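Local coordinates for archaeal Sm-like protein AF-Sm2 (PDB 1LJO) that probably binds RNA and assembles into a hexamer of identical Sm-like subunits, at residues Asn7-Val10 / Lys11-Val14; Glu53-Val56 / Arg57-Gly60. One frame throughout, in Å; residues are numbered along the deposited sequence.

Contact 1 (Asn7-Val10 / Lys11-Val14); sequences NQMV and KSMV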
# COMPACT_ATOMS: atom_id res chain seq x y z
N ASN A 7 -5.45 13.19 13.19
CA ASN A 7 -4.45 12.86 14.20
C ASN A 7 -4.87 13.37 15.58
O ASN A 7 -4.58 12.73 16.59
CB ASN A 7 -3.08 13.45 13.83
CG ASN A 7 -2.36 12.65 12.76
OD1 ASN A 7 -1.31 13.06 12.27
ND2 ASN A 7 -2.91 11.50 12.41
N GLN A 8 -5.54 14.52 15.61
CA GLN A 8 -6.00 15.08 16.88
C GLN A 8 -7.06 14.15 17.47
O GLN A 8 -7.07 13.87 18.67
CB GLN A 8 -6.63 16.47 16.68
CG GLN A 8 -5.68 17.57 16.23
CD GLN A 8 -6.34 18.95 16.23
OE1 GLN A 8 -7.34 19.18 15.54
NE2 GLN A 8 -5.77 19.88 16.99
N MET A 9 -7.96 13.69 16.61
CA MET A 9 -9.03 12.80 17.04
C MET A 9 -8.46 11.49 17.58
O MET A 9 -8.84 11.05 18.67
CB MET A 9 -9.99 12.52 15.87
CG MET A 9 -11.20 11.67 16.24
SD MET A 9 -12.14 12.37 17.63
CE MET A 9 -13.12 10.95 18.10
N VAL A 10 -7.54 10.88 16.84
CA VAL A 10 -6.96 9.61 17.28
C VAL A 10 -6.23 9.75 18.61
O VAL A 10 -6.32 8.87 19.46
CB VAL A 10 -5.98 9.04 16.22
CG1 VAL A 10 -5.36 7.74 16.73
CG2 VAL A 10 -6.72 8.78 14.91
N LYS A 11 -5.50 10.85 18.79
CA LYS A 11 -4.78 11.04 20.04
C LYS A 11 -5.75 11.17 21.21
O LYS A 11 -5.45 10.73 22.32
CB LYS A 11 -3.87 12.27 19.96
CG LYS A 11 -2.93 12.41 21.16
CD LYS A 11 -1.87 13.48 20.95
CE LYS A 11 -2.47 14.88 20.86
NZ LYS A 11 -3.17 15.27 22.12
N SER A 12 -6.92 11.75 20.96
CA SER A 12 -7.91 11.91 22.02
C SER A 12 -8.47 10.55 22.46
O SER A 12 -9.08 10.45 23.52
CB SER A 12 -9.07 12.80 21.54
OG SER A 12 -9.91 12.12 20.63
N MET A 13 -8.25 9.52 21.65
CA MET A 13 -8.72 8.17 21.98
C MET A 13 -7.75 7.40 22.87
O MET A 13 -8.06 6.29 23.32
CB MET A 13 -8.96 7.37 20.70
CG MET A 13 -10.15 7.80 19.86
SD MET A 13 -10.28 6.80 18.34
CE MET A 13 -9.93 8.03 17.11
N VAL A 14 -6.59 7.98 23.14
CA VAL A 14 -5.60 7.32 23.98
C VAL A 14 -6.16 7.08 25.38
O VAL A 14 -6.79 7.96 25.96
CB VAL A 14 -4.30 8.14 24.09
CG1 VAL A 14 -3.41 7.57 25.18
CG2 VAL A 14 -3.57 8.13 22.76
O HOH W 1 -5.91 15.22 20.68

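Contact 2 (Glu53-Val56 / Arg57-Gly60); sequences EEKV and RSLG. With ACY (acetic acid), chain D.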
# COMPACT_ATOMS: atom_id res chain seq x y z
N GLU A 53 -19.62 -8.01 17.98
CA GLU A 53 -19.60 -8.16 19.42
C GLU A 53 -19.10 -9.54 19.83
O GLU A 53 -19.10 -9.89 21.01
CB GLU A 53 -21.00 -7.91 19.99
CG GLU A 53 -21.60 -6.57 19.59
CD GLU A 53 -20.74 -5.39 20.02
OE1 GLU A 53 -20.51 -5.24 21.24
OE2 GLU A 53 -20.31 -4.62 19.14
N GLU A 54 -18.68 -10.34 18.85
CA GLU A 54 -18.19 -11.69 19.11
C GLU A 54 -16.67 -11.78 19.21
O GLU A 54 -15.96 -11.49 18.25
CB GLU A 54 -18.68 -12.64 18.02
CG GLU A 54 -20.19 -12.81 17.96
CD GLU A 54 -20.77 -13.38 19.25
OE1 GLU A 54 -20.36 -14.49 19.64
OE2 GLU A 54 -21.62 -12.71 19.86
N LYS A 55 -16.19 -12.20 20.37
CA LYS A 55 -14.76 -12.37 20.64
C LYS A 55 -14.28 -13.71 20.07
O LYS A 55 -14.91 -14.75 20.32
CB LYS A 55 -14.54 -12.32 22.15
CG LYS A 55 -13.29 -13.00 22.67
CD LYS A 55 -12.03 -12.19 22.40
CE LYS A 55 -11.19 -12.08 23.67
NZ LYS A 55 -10.96 -13.40 24.31
N VAL A 56 -13.19 -13.69 19.32
CA VAL A 56 -12.65 -14.92 18.74
C VAL A 56 -11.24 -15.28 19.21
O VAL A 56 -10.88 -16.45 19.21
CB VAL A 56 -12.66 -14.86 17.19
CG1 VAL A 56 -14.08 -14.66 16.69
CG2 VAL A 56 -11.77 -13.73 16.70
N ARG A 57 -10.45 -14.28 19.61
CA ARG A 57 -9.09 -14.53 20.08
C ARG A 57 -8.60 -13.45 21.05
O ARG A 57 -8.86 -12.27 20.84
CB ARG A 57 -8.09 -14.57 18.92
CG ARG A 57 -8.11 -15.80 18.04
CD ARG A 57 -6.78 -15.90 17.29
NE ARG A 57 -6.74 -16.99 16.32
CZ ARG A 57 -7.27 -16.93 15.10
NH1 ARG A 57 -7.88 -15.82 14.69
NH2 ARG A 57 -7.17 -17.97 14.28
N SER A 58 -7.90 -13.87 22.09
CA SER A 58 -7.32 -12.93 23.05
C SER A 58 -5.92 -12.64 22.52
O SER A 58 -5.21 -13.57 22.12
CB SER A 58 -7.22 -13.55 24.45
OG SER A 58 -8.49 -13.59 25.08
N LEU A 59 -5.52 -11.38 22.50
CA LEU A 59 -4.22 -11.01 21.97
C LEU A 59 -3.29 -10.32 22.96
O LEU A 59 -2.08 -10.52 22.92
CB LEU A 59 -4.40 -10.11 20.74
CG LEU A 59 -5.23 -10.65 19.58
CD1 LEU A 59 -5.34 -9.59 18.50
CD2 LEU A 59 -4.59 -11.91 19.03
N GLY A 60 -3.84 -9.50 23.85
CA GLY A 60 -3.01 -8.81 24.82
C GLY A 60 -2.36 -7.59 24.18
O GLY A 60 -3.05 -6.75 23.61
C ACY D . -8.41 -17.23 23.60
O ACY D . -9.33 -16.48 24.14
OXT ACY D . -7.80 -17.04 22.49
CH3 ACY D . -8.07 -18.45 24.43

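Contact 1 (Asn7-Val10 / Lys11-Val14)
Met13 folds back along the last turn of helix 6-12 and lays its methyl CE against Met9 and Val10. CG stands anti to its own carbonyl carbon (chi1 -71°), the chain runs straight to SD, and a bend there brings CE within 3.4 Å of Val10 CA and 4.0 Å of Val10 CG2, the two side chains meeting at a slant. Met9 meets the same methyl through its CG, also at 4.0 Å from Met13 CE, and the two methionine chains cross at roughly a right angle. With an alanine here the methyl contact to Met9 CG and Val10 CG2 would be lost, which would probably open a gap beside both. On the polar side, Ser12 turns OG back over the helix and donates to Met9 O in a very short bond of 2.5 Å, the hydroxyl sitting between its backbone N and carbonyl carbon. Regular helical bonds run from Lys11 N to Asn7 O and from Ser12 N to Gln8 O. At the C-terminal end the pattern tightens: Met13 N reaches Val10 O at 3.0 Å from above the carbonyl plane, while its bond to Met9 O is weak. One water donates to Gln8 O and accepts from Lys11 NZ, linking the lysine tip to the helix backbone. The helix packs on the Sm barrel, with Val10 resting on Val36 and Met13 on Leu33 of strand 28-36, Met13 also touching Ile72 and Pro74 of strand 69-74; in a neighbouring subunit Val63 packs on Val10 and Met13, and Tyr43 on Met9.

Contact 2 (Glu53-Val56 / Arg57-Gly60)
Lys55 and Ser58 are joined by a hydrogen bond between side chains, Lys55 NZ donating to Ser58 OG at 2.6 Å. The lysine leaves the backbone with CG anti to N (chi1 157°), then bends at each later torsion, which folds the amine back beside the serine. Its aliphatic part lies against the backbone on the way, CD of Lys55 being 3.5 Å from Arg57 O. A bound acetic acid, probably from the crystallisation liquor, continues the polar chain: Ser58 N donates to its OXT in a nearly straight bond (3.2 Å, 171°), and Ser58 OG donates to its O. Lys55 NZ stands 3.5 Å from that same acetic acid O, and the lysine charge would probably favour the ionised form. Strand 54-60 is the second arm of the hairpin with strand 47-51, and it bends sharply here, the short segments 54-56 and 57-60 running at 72° to one another. Val56 and Arg57 both face Glu49 as a classic beta bulge; Leu59 and Gly60 repeat the motif opposite Ala47. Charge pairing leads back to the hairpin partner: the extended arginine, Arg57, forms a salt bridge through NH1 with Glu49 OE2.

In the fold
From the N terminus the chain first forms helix 6-12, which, with the residues just after it, makes up most of contact 1, and enters strand 17-22 soon afterwards. The strongly curved antiparallel sheet of the Sm fold follows. Contact 2 comes late in this sheet, spanning the end of the turn that closes the hairpin with strand 47-51 and then strand 54-60. The two are in series: each is local, and they neither nest nor cross. The centres of contact 1 and contact 2 lie about 23 Å apart, on opposite sides of the chain's centre. Their nearest atoms are about 14 Å apart. Contact 1 anchors the helix on strands 28-36 and 69-74, whereas contact 2 belongs to the bent hairpin. Both regions also meet other subunits of the hexamer.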